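Local structure of extracellular matrix-binding protein ebh (Staphylococcus aureus subsp. aureus, 4KJM) at residues R31-Q36 and N66-A71; T9-K14 and S39-I44; A19-L24 and A110-N115; T87-A92 and Q117-N122. The protein is probably a cell-surface adhesin that binds host extracellular matrix, built from repeated three-helix modules of the FIVAR and GA type. All blocks are in the same frame, centred on the assembly; numbering follows the deposited sequence. Where two conformers were deposited one is given.

Contact 1: residues R31-Q36 and N66-A71; sequences RNAYNQ and NNAKHA. With NA (sodium ion), chain C.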
# COMPACT_ATOMS: atom_id res chain seq x y z
N ARG A 31 9.87 8.44 6.51
CA ARG A 31 8.57 8.72 7.10
C ARG A 31 8.33 10.20 7.10
O ARG A 31 7.23 10.69 6.72
CB ARG A 31 8.46 8.17 8.55
CG ARG A 31 8.57 6.68 8.62
CD ARG A 31 8.20 6.13 9.98
NE ARG A 31 8.84 6.75 11.11
CZ ARG A 31 9.92 6.28 11.74
NH1 ARG A 31 10.55 5.20 11.33
NH2 ARG A 31 10.38 6.90 12.81
N ASN A 32 9.36 10.96 7.46
CA ASN A 32 9.22 12.40 7.46
C ASN A 32 8.94 12.97 6.08
O ASN A 32 8.08 13.84 5.91
CB ASN A 32 10.47 13.10 8.06
CG ASN A 32 10.65 12.79 9.51
OD1 ASN A 32 9.76 12.29 10.18
ND2 ASN A 32 11.85 13.05 9.99
N ALA A 33 9.64 12.47 5.09
CA ALA A 33 9.44 12.91 3.69
C ALA A 33 7.98 12.64 3.20
O ALA A 33 7.39 13.46 2.52
CB ALA A 33 10.46 12.23 2.77
N TYR A 34 7.41 11.50 3.58
CA TYR A 34 6.02 11.19 3.20
C TYR A 34 5.07 12.15 3.93
O TYR A 34 4.18 12.77 3.29
CB TYR A 34 5.67 9.73 3.48
CG TYR A 34 4.23 9.42 3.20
CD1 TYR A 34 3.77 9.33 1.87
CD2 TYR A 34 3.33 9.22 4.22
CE1 TYR A 34 2.43 9.03 1.60
CE2 TYR A 34 1.97 9.00 3.96
CZ TYR A 34 1.55 8.82 2.66
OH TYR A 34 0.19 8.63 2.38
N ASN A 35 5.25 12.30 5.23
CA ASN A 35 4.41 13.24 5.97
C ASN A 35 4.48 14.65 5.43
O ASN A 35 3.47 15.31 5.27
CB ASN A 35 4.83 13.32 7.45
CG ASN A 35 4.45 12.06 8.22
OD1 ASN A 35 3.38 11.54 8.05
ND2 ASN A 35 5.32 11.62 9.12
N GLN A 36 5.67 15.13 5.14
CA GLN A 36 5.83 16.50 4.62
C GLN A 36 5.16 16.68 3.25
O GLN A 36 4.49 17.68 3.00
CB GLN A 36 7.33 16.81 4.59
CG GLN A 36 7.85 16.91 6.01
CD GLN A 36 9.37 16.93 6.13
OE1 GLN A 36 9.95 16.58 7.18
NE2 GLN A 36 10.03 17.37 5.07
N ASN A 66 3.90 10.77 -4.51
CA ASN A 66 4.09 9.44 -5.05
C ASN A 66 5.52 8.93 -4.80
O ASN A 66 5.73 7.81 -4.41
CB ASN A 66 3.73 9.40 -6.54
CG ASN A 66 2.21 9.55 -6.78
OD1 ASN A 66 1.43 9.30 -5.93
ND2 ASN A 66 1.84 9.97 -7.92
N ASN A 67 6.50 9.81 -5.03
CA ASN A 67 7.90 9.48 -4.82
C ASN A 67 8.16 9.19 -3.36
O ASN A 67 8.88 8.21 -3.03
CB ASN A 67 8.77 10.65 -5.31
CG ASN A 67 8.81 10.72 -6.82
OD1 ASN A 67 8.49 9.73 -7.48
ND2 ASN A 67 9.21 11.84 -7.38
N ALA A 68 7.58 9.98 -2.45
CA ALA A 68 7.81 9.72 -1.01
C ALA A 68 7.20 8.41 -0.61
O ALA A 68 7.75 7.64 0.21
CB ALA A 68 7.31 10.83 -0.11
N LYS A 69 6.00 8.16 -1.09
CA LYS A 69 5.32 6.94 -0.76
C LYS A 69 6.10 5.69 -1.27
O LYS A 69 6.26 4.70 -0.56
CB LYS A 69 3.88 6.94 -1.27
CG LYS A 69 3.11 5.75 -0.72
CD LYS A 69 1.71 5.70 -1.31
CE LYS A 69 0.92 4.56 -0.69
NZ LYS A 69 -0.50 4.72 -1.09
N HIS A 70 6.55 5.74 -2.52
CA HIS A 70 7.28 4.64 -3.08
C HIS A 70 8.62 4.39 -2.39
O HIS A 70 9.03 3.23 -2.23
CB HIS A 70 7.52 4.88 -4.59
CG HIS A 70 8.07 3.70 -5.28
ND1 HIS A 70 7.27 2.66 -5.72
CD2 HIS A 70 9.34 3.38 -5.62
CE1 HIS A 70 8.03 1.76 -6.32
NE2 HIS A 70 9.29 2.18 -6.29
N ALA A 71 9.21 5.44 -1.85
CA ALA A 71 10.50 5.36 -1.13
C ALA A 71 10.36 4.70 0.25
O ALA A 71 11.33 4.16 0.76
CB ALA A 71 11.17 6.74 -1.04
NA NA C . 8.60 1.17 -1.07
O HOH W 1 6.46 1.94 -0.70
O HOH W 2 8.48 -0.86 0.20
O HOH W 3 10.88 0.38 -1.64

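Contact 2: residues T9-K14 and S39-I44; sequences TAINDK and SAAETI. With ZN (zinc ion), chain E.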
# COMPACT_ATOMS: atom_id res chain seq x y z
N THR A 9 -6.68 11.65 -4.74
CA THR A 9 -6.53 10.20 -4.64
C THR A 9 -5.27 9.84 -3.72
O THR A 9 -5.37 9.09 -2.71
CB THR A 9 -6.53 9.58 -6.07
OG1 THR A 9 -7.80 9.82 -6.72
CG2 THR A 9 -6.29 8.11 -6.03
N ALA A 10 -4.15 10.53 -3.94
CA ALA A 10 -3.02 10.41 -2.98
C ALA A 10 -3.25 10.94 -1.53
O ALA A 10 -2.88 10.28 -0.56
CB ALA A 10 -1.80 11.02 -3.66
N ILE A 11 -3.83 12.11 -1.28
CA ILE A 11 -3.89 12.57 0.10
C ILE A 11 -4.89 11.70 0.94
O ILE A 11 -4.70 11.46 2.12
CB ILE A 11 -4.05 14.11 0.33
CG1 ILE A 11 -5.46 14.54 0.44
CG2 ILE A 11 -3.38 14.95 -0.72
CD1 ILE A 11 -5.90 14.75 1.86
N ASN A 12 -5.95 11.24 0.31
CA ASN A 12 -7.02 10.50 0.98
C ASN A 12 -6.55 9.09 1.37
O ASN A 12 -7.23 8.35 2.06
CB ASN A 12 -8.24 10.41 0.07
CG ASN A 12 -9.06 11.69 0.02
OD1 ASN A 12 -8.89 12.58 0.85
ND2 ASN A 12 -9.94 11.77 -0.95
N ASP A 13 -5.37 8.72 0.91
CA ASP A 13 -4.81 7.44 1.27
C ASP A 13 -3.84 7.46 2.45
O ASP A 13 -3.32 6.46 2.87
CB ASP A 13 -4.12 6.82 0.10
CG ASP A 13 -3.84 5.40 0.32
OD1 ASP A 13 -4.71 4.78 0.91
OD2 ASP A 13 -2.79 4.94 -0.08
N LYS A 14 -3.63 8.66 2.92
CA LYS A 14 -2.80 9.01 4.01
C LYS A 14 -2.99 8.08 5.21
O LYS A 14 -2.07 7.47 5.67
CB LYS A 14 -3.15 10.45 4.37
CG LYS A 14 -2.48 11.06 5.56
CD LYS A 14 -3.20 12.35 5.90
CE LYS A 14 -2.95 12.90 7.29
NZ LYS A 14 -2.95 14.40 7.30
N SER A 39 1.35 16.82 3.78
CA SER A 39 0.98 18.12 4.29
C SER A 39 1.01 19.19 3.22
O SER A 39 0.07 20.05 3.12
CB SER A 39 1.93 18.55 5.43
OG SER A 39 1.91 17.60 6.43
N ALA A 40 2.05 19.17 2.41
CA ALA A 40 2.15 20.13 1.27
C ALA A 40 0.95 19.96 0.26
O ALA A 40 0.40 20.94 -0.22
CB ALA A 40 3.52 20.01 0.57
N ALA A 41 0.55 18.72 -0.03
CA ALA A 41 -0.53 18.46 -0.94
C ALA A 41 -1.82 18.93 -0.30
O ALA A 41 -2.66 19.50 -0.99
CB ALA A 41 -0.66 16.99 -1.24
N GLU A 42 -1.97 18.72 1.04
CA GLU A 42 -3.18 19.14 1.76
C GLU A 42 -3.35 20.65 1.72
O GLU A 42 -4.47 21.18 1.64
CB GLU A 42 -3.18 18.62 3.21
CG GLU A 42 -3.49 17.13 3.35
CD GLU A 42 -3.23 16.57 4.78
OE1 GLU A 42 -2.59 17.25 5.61
OE2 GLU A 42 -3.68 15.44 5.06
N THR A 43 -2.23 21.35 1.76
CA THR A 43 -2.23 22.81 1.68
C THR A 43 -2.85 23.25 0.34
O THR A 43 -3.74 24.07 0.31
CB THR A 43 -0.80 23.35 1.85
OG1 THR A 43 -0.41 23.21 3.21
CG2 THR A 43 -0.71 24.86 1.44
N ILE A 44 -2.39 22.64 -0.74
CA ILE A 44 -2.94 22.88 -2.08
C ILE A 44 -4.43 22.52 -2.18
O ILE A 44 -5.24 23.33 -2.59
CB ILE A 44 -2.12 22.14 -3.16
CG1 ILE A 44 -0.76 22.83 -3.28
CG2 ILE A 44 -2.87 22.12 -4.49
CD1 ILE A 44 0.28 21.94 -3.93
ZN ZN E . -4.91 2.88 1.06
O HOH W 4 -3.19 2.38 1.22
O HOH W 5 -0.95 16.16 7.34
O HOH W 6 -7.13 2.45 1.81
O HOH W 7 -3.88 1.79 2.41

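Contact 3: residues A19-L24 and A110-N115; sequences ASQNFL and AQRVSN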
# COMPACT_ATOMS: atom_id res chain seq x y z
N ALA A 19 -0.83 3.74 8.77
CA ALA A 19 -1.05 2.59 9.63
C ALA A 19 -0.35 1.31 9.10
O ALA A 19 -0.42 0.26 9.72
CB ALA A 19 -2.51 2.34 9.72
N SER A 20 0.27 1.37 7.94
CA SER A 20 0.87 0.21 7.31
C SER A 20 2.30 -0.03 7.90
O SER A 20 3.04 0.89 8.29
CB SER A 20 0.95 0.40 5.77
OG SER A 20 2.00 1.33 5.39
N GLN A 21 2.70 -1.30 7.95
CA GLN A 21 4.03 -1.68 8.45
C GLN A 21 5.09 -1.05 7.56
O GLN A 21 6.18 -0.66 8.00
CB GLN A 21 4.13 -3.22 8.46
CG GLN A 21 5.44 -3.82 8.96
CD GLN A 21 6.55 -3.74 7.93
OE1 GLN A 21 6.32 -3.93 6.73
NE2 GLN A 21 7.76 -3.58 8.41
N ASN A 22 4.78 -0.94 6.27
CA ASN A 22 5.76 -0.40 5.34
C ASN A 22 6.11 1.04 5.64
O ASN A 22 7.24 1.48 5.43
CB ASN A 22 5.25 -0.56 3.89
CG ASN A 22 6.29 -0.12 2.87
OD1 ASN A 22 7.42 -0.66 2.82
ND2 ASN A 22 5.87 0.77 1.95
N PHE A 23 5.16 1.79 6.16
CA PHE A 23 5.44 3.16 6.68
C PHE A 23 6.09 3.14 8.06
O PHE A 23 7.12 3.78 8.30
CB PHE A 23 4.17 3.97 6.73
CG PHE A 23 4.38 5.31 7.37
CD1 PHE A 23 4.86 6.37 6.65
CD2 PHE A 23 4.10 5.47 8.71
CE1 PHE A 23 5.06 7.59 7.28
CE2 PHE A 23 4.34 6.66 9.36
CZ PHE A 23 4.81 7.73 8.63
N LEU A 24 5.45 2.41 8.97
CA LEU A 24 5.80 2.46 10.39
C LEU A 24 7.27 2.06 10.61
O LEU A 24 7.92 2.65 11.41
CB LEU A 24 4.83 1.60 11.23
CG LEU A 24 3.34 2.02 11.37
CD1 LEU A 24 2.50 0.90 11.98
CD2 LEU A 24 3.29 3.24 12.19
N ALA A 110 8.24 -12.65 12.50
CA ALA A 110 8.23 -11.28 13.07
C ALA A 110 7.38 -10.40 12.16
O ALA A 110 7.54 -10.41 10.92
CB ALA A 110 9.63 -10.71 13.15
N GLN A 111 6.43 -9.70 12.76
CA GLN A 111 5.56 -8.81 12.00
C GLN A 111 6.08 -7.37 11.91
O GLN A 111 5.52 -6.52 11.16
CB GLN A 111 4.14 -8.85 12.63
CG GLN A 111 3.60 -10.24 12.88
CD GLN A 111 3.91 -10.82 14.28
OE1 GLN A 111 4.91 -10.46 14.94
NE2 GLN A 111 3.04 -11.78 14.73
N ARG A 112 7.00 -7.04 12.81
CA ARG A 112 7.61 -5.71 12.92
C ARG A 112 9.09 -5.85 13.05
O ARG A 112 9.59 -6.87 13.57
CB ARG A 112 7.08 -4.89 14.11
CG ARG A 112 5.61 -4.44 14.08
CD ARG A 112 5.21 -3.58 12.90
NE ARG A 112 5.95 -2.32 12.99
CZ ARG A 112 5.62 -1.28 13.72
NH1 ARG A 112 4.51 -1.29 14.45
NH2 ARG A 112 6.46 -0.24 13.77
N VAL A 113 9.83 -4.83 12.60
CA VAL A 113 11.29 -4.83 12.71
C VAL A 113 11.76 -5.09 14.20
O VAL A 113 12.66 -5.91 14.45
CB VAL A 113 11.92 -3.55 12.17
CG1 VAL A 113 13.38 -3.37 12.64
CG2 VAL A 113 11.83 -3.47 10.67
N SER A 114 11.09 -4.48 15.15
CA SER A 114 11.45 -4.64 16.58
C SER A 114 11.35 -6.07 17.06
O SER A 114 12.17 -6.50 17.85
CB SER A 114 10.59 -3.76 17.48
OG SER A 114 9.25 -4.17 17.41
N ASN A 115 10.37 -6.82 16.55
CA ASN A 115 10.23 -8.22 16.92
C ASN A 115 11.43 -9.03 16.42
O ASN A 115 11.97 -9.89 17.16
CB ASN A 115 8.97 -8.88 16.35
CG ASN A 115 7.71 -8.09 16.62
OD1 ASN A 115 6.93 -7.85 15.70
ND2 ASN A 115 7.48 -7.71 17.90

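Contact 4: residues T87-A92 and Q117-N122; sequences TAINGA and QDVQHN. With ZN (zinc ion), chain I; ZN (zinc ion), chain G; ZN (zinc ion), chain H.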
# COMPACT_ATOMS: atom_id res chain seq x y z
N THR A 87 20.90 -15.11 10.67
CA THR A 87 22.34 -15.21 10.59
C THR A 87 22.91 -15.33 11.99
O THR A 87 23.76 -16.19 12.24
CB THR A 87 22.93 -14.00 9.86
OG1 THR A 87 22.47 -14.03 8.52
CG2 THR A 87 24.43 -14.05 9.85
N ALA A 88 22.48 -14.46 12.90
CA ALA A 88 22.95 -14.58 14.30
C ALA A 88 22.64 -15.95 14.93
O ALA A 88 23.46 -16.57 15.68
CB ALA A 88 22.38 -13.46 15.15
N ILE A 89 21.42 -16.42 14.69
CA ILE A 89 21.00 -17.67 15.26
C ILE A 89 21.90 -18.77 14.68
O ILE A 89 22.40 -19.63 15.41
CB ILE A 89 19.54 -17.93 14.96
CG1 ILE A 89 18.64 -16.96 15.77
CG2 ILE A 89 19.16 -19.37 15.27
CD1 ILE A 89 17.29 -16.74 15.11
N ASN A 90 22.12 -18.71 13.39
CA ASN A 90 23.03 -19.70 12.77
C ASN A 90 24.45 -19.67 13.30
O ASN A 90 25.06 -20.71 13.43
CB ASN A 90 23.00 -19.59 11.28
CG ASN A 90 21.74 -20.19 10.72
OD1 ASN A 90 21.16 -21.07 11.34
ND2 ASN A 90 21.30 -19.71 9.59
N GLY A 91 24.97 -18.49 13.61
CA GLY A 91 26.32 -18.38 14.15
C GLY A 91 26.40 -18.56 15.65
O GLY A 91 27.46 -18.42 16.22
N ALA A 92 25.30 -18.90 16.31
CA ALA A 92 25.29 -19.11 17.74
C ALA A 92 25.65 -20.58 18.08
O ALA A 92 24.77 -21.44 18.28
CB ALA A 92 23.93 -18.74 18.32
N GLN A 117 14.46 -7.90 15.75
CA GLN A 117 15.59 -7.42 16.53
C GLN A 117 15.61 -8.01 17.92
O GLN A 117 16.72 -8.31 18.47
CB GLN A 117 15.62 -5.89 16.57
CG GLN A 117 15.86 -5.31 15.14
CD GLN A 117 16.00 -3.79 15.11
OE1 GLN A 117 15.39 -3.09 15.88
NE2 GLN A 117 16.73 -3.30 14.15
N ASP A 118 14.42 -8.11 18.53
CA ASP A 118 14.30 -8.78 19.86
C ASP A 118 14.73 -10.23 19.77
O ASP A 118 15.42 -10.77 20.66
CB ASP A 118 12.86 -8.71 20.39
CG ASP A 118 12.47 -7.32 20.83
OD1 ASP A 118 13.37 -6.52 20.99
OD2 ASP A 118 11.26 -7.03 21.04
N VAL A 119 14.32 -10.90 18.71
CA VAL A 119 14.77 -12.30 18.54
C VAL A 119 16.30 -12.39 18.44
O VAL A 119 16.93 -13.24 19.09
CB VAL A 119 14.13 -12.94 17.32
CG1 VAL A 119 14.79 -14.31 17.05
CG2 VAL A 119 12.61 -13.04 17.50
N GLN A 120 16.91 -11.56 17.60
CA GLN A 120 18.36 -11.54 17.52
C GLN A 120 19.01 -11.34 18.89
O GLN A 120 19.96 -12.03 19.26
CB GLN A 120 18.82 -10.44 16.58
CG GLN A 120 20.33 -10.45 16.45
CD GLN A 120 20.81 -9.58 15.31
OE1 GLN A 120 20.06 -9.19 14.44
NE2 GLN A 120 22.08 -9.30 15.31
N HIS A 121 18.53 -10.36 19.63
CA HIS A 121 19.08 -10.09 20.97
C HIS A 121 18.92 -11.29 21.91
O HIS A 121 19.86 -11.70 22.59
CB HIS A 121 18.41 -8.86 21.57
CG HIS A 121 18.80 -8.61 22.98
ND1 HIS A 121 19.89 -7.85 23.32
CD2 HIS A 121 18.27 -9.06 24.14
CE1 HIS A 121 20.01 -7.83 24.63
NE2 HIS A 121 19.06 -8.58 25.15
N ASN A 122 17.71 -11.87 21.92
CA ASN A 122 17.43 -13.05 22.75
C ASN A 122 18.29 -14.28 22.40
O ASN A 122 18.80 -14.98 23.30
CB ASN A 122 15.94 -13.38 22.73
CG ASN A 122 15.11 -12.26 23.36
OD1 ASN A 122 15.65 -11.40 24.09
ND2 ASN A 122 13.85 -12.23 23.06
ZN ZN I . 21.54 -7.48 21.78
ZN ZN G . 12.31 -4.58 21.72
ZN ZN H . 19.31 -9.03 27.43
O HOH W 8 10.37 -4.66 21.31
O HOH W 9 13.16 -3.12 20.60
O HOH W 10 12.07 -3.92 23.62
O HOH W 11 17.71 -10.01 28.14
O HOH W 12 19.49 -7.28 28.39

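Contact 1: residues R31-Q36 and N66-A71
The antiparallel pairing of two long helices in the FIVAR three-helix bundle brings Tyr34 of helix 28-44 against Ala68 and Lys69 of helix 55-71. It is a worked example of how a small residue lets two helices come close: their local axes approach to 8.4 Å and run at 152°. The methyl of Ala68 points at the partner backbone, its CB lying 3.6 Å from Tyr34 CA and 3.7 Å from Ala33 O, so that main chain rather than a large side chain receives it.

Tyr34 CG is anti to the backbone N (chi1 175°), which sends the ring along Lys69, the two side chains lying abreast and pointing the same way. Tyr34 CE1 meets Lys69 CB at 3.8 Å, an oblique approach to the ring. Beyond CB the lysine stays extended and carries its ammonium to Asp13, with which it forms a salt bridge, while the aliphatic stem packs on the tyrosine; Thr17 and Leu18 of helix 14-18 adjoin the same ring. Near its C-terminal end helix 55-71 also binds metal: Leu72 O is a second protein ligand of a sodium ion held by His70 O at 2.4 Å. A water on that ion donates to Lys69 O.

Contact 2: residues T9-K14 and S39-I44
A salt bridge beside an apolar patch joins Lys14 and Ile11 to Glu42 and Ala41 in the FIVAR three-helix bundle, where the end of helix 2-11 and the turn after it pack on the second half of helix 28-44. The type I turn from Ile11 to Lys14 is what lets one short segment make both kinds of contact, since both Ile11 and Lys14 have their CB atoms directed at the partner helix.

Lys14 CG lies anti to the backbone N (chi1 176°), and the chain reaches out across Glu42, the two side chains meeting at about a right angle. Lys14 NZ donates to Glu42 OE2 at 2.6 Å, using the syn lone pair of that oxygen. A water takes a bond from Lys14 NZ at 2.7 Å and gives one to Glu42 OE1 at 2.6 Å, so both carboxylate oxygens are engaged and the group is probably held against rotation. The stem of the same glutamate serves the apolar part, with Ile11 CD1 resting 3.7 Å from Glu42 CG. The other branch, Ile11 CG2, is modelled against Ala41 CB more tightly than methyls normally pack, a detail best treated as doubtful. Val65 of helix 55-71 and Leu7 lie on Ala41 from the bundle interior.

Asp13, within the turn, faces elsewhere and divides its carboxylate: OD2 forms a salt bridge with Lys69 of helix 55-71, and Asp13 OD1 binds a zinc ion at 1.9 Å.

Contact 3: residues A19-L24 and A110-N115
The guanidinium of Arg112 carries Leu24 over one of its faces: Leu24 CB stands 3.5 Å above the plane, displaced toward the rim, and is the same 3.5 Å from Arg112 NH2. Leu24 CD1 extends this apolar cover to Arg112 NH1 at 3.9 Å. Gln21 approaches the group obliquely, its amide turned 57° from the guanidinium plane as the two chains slide past each other in opposite directions. Gln21 CG, anti to the backbone N (chi1 -180°), touches Arg112 CD at 4.0 Å and the backbone Gln111 O at 3.5 Å.

No hydrogen bond crosses between 19-24 and 110-115 directly; the polar ends converge on Asp25 instead. Arg112 NH2 forms a salt bridge with Asp25 OD1, while Asp25 OD2 accepts from Gln21 NE2 and from Val113 N. Both segments start helices: Ser20 caps helix 21-24, its OG accepting from Phe23 N at 3.3 Å, and Arg112 occupies the N-cap position of helix 113-127.

At this small surface junction between the FIVAR and GA modules one aspartate receives both a charged side chain and a backbone N-H. Such bonding would probably fix the relative orientation of the modules more specifically than the slight apolar packing.

Contact 4: residues T87-A92 and Q117-N122
Helices 74-90 and 113-127 run in broadly the same direction here, with the CA atoms of Ala88 and Gln120 6.4 Å apart as the nearest pair. The side chains of Ala88 and Ile89 then meet those of Gln120 and Val119 in two small contacts. The Ala88 methyl points at the partner helix and rests on the glutamine stem, CB to Gln120 CG at 3.9 Å. Because Gln120 CG is anti to the backbone N (chi1 -178°) and the chain continues extended, it runs alongside that methyl, with Gln120 NE2 still 4.2 Å from Ala88 CB. At the neighbouring positions, Ile89 CD1 comes within 4.0 Å of Val119 CG1, the side chains crossing at a slant.

These are the first and third helices of the GA-module three-helix bundle. The middle helix, 97-108, completes the packing: Leu103 and Lys104 lie against Ile89, and Gln106 and Ala107 against Val119. Ile89 and Val119 are buried, whereas Ala88 and Gln120 are partly exposed.

Away from this packing, helix 113-127 binds zinc. His121 CB points away from helix 74-90, and the imidazole binds a different zinc ion through each ring nitrogen, with ND1 at 2.3 Å from its own; if both ions are fully present, the ring would probably be an imidazolate. Glu125, one helical turn on, is also a zinc ligand. Asp118 OD1 binds a third zinc at 2.3 Å, and that ion's coordination includes three waters, one of which also donates a hydrogen bond to Asp118 OD2.

How the contacts relate
The four contacts trace two helical bundles set end to end. Contacts 1 and 2 share helix 28-44 in the FIVAR module, their centres 11 Å apart, and touch directly through the Lys69-Asp13 salt bridge and the packing of Tyr34 on Lys14. Contact 4 lies in the GA module, about 40 Å from contact 2 between centres and on the other side of the chain's centre. Contact 3 joins the modules: Phe23 reaches Tyr34 and Asn35 of contact 1, while helix 113-127 is shared with contact 4. Since 19-24 comes early in the chain and 110-115 late, contact 3 ties sequence-distant parts together, consistent with an elongated rod of consecutive modules.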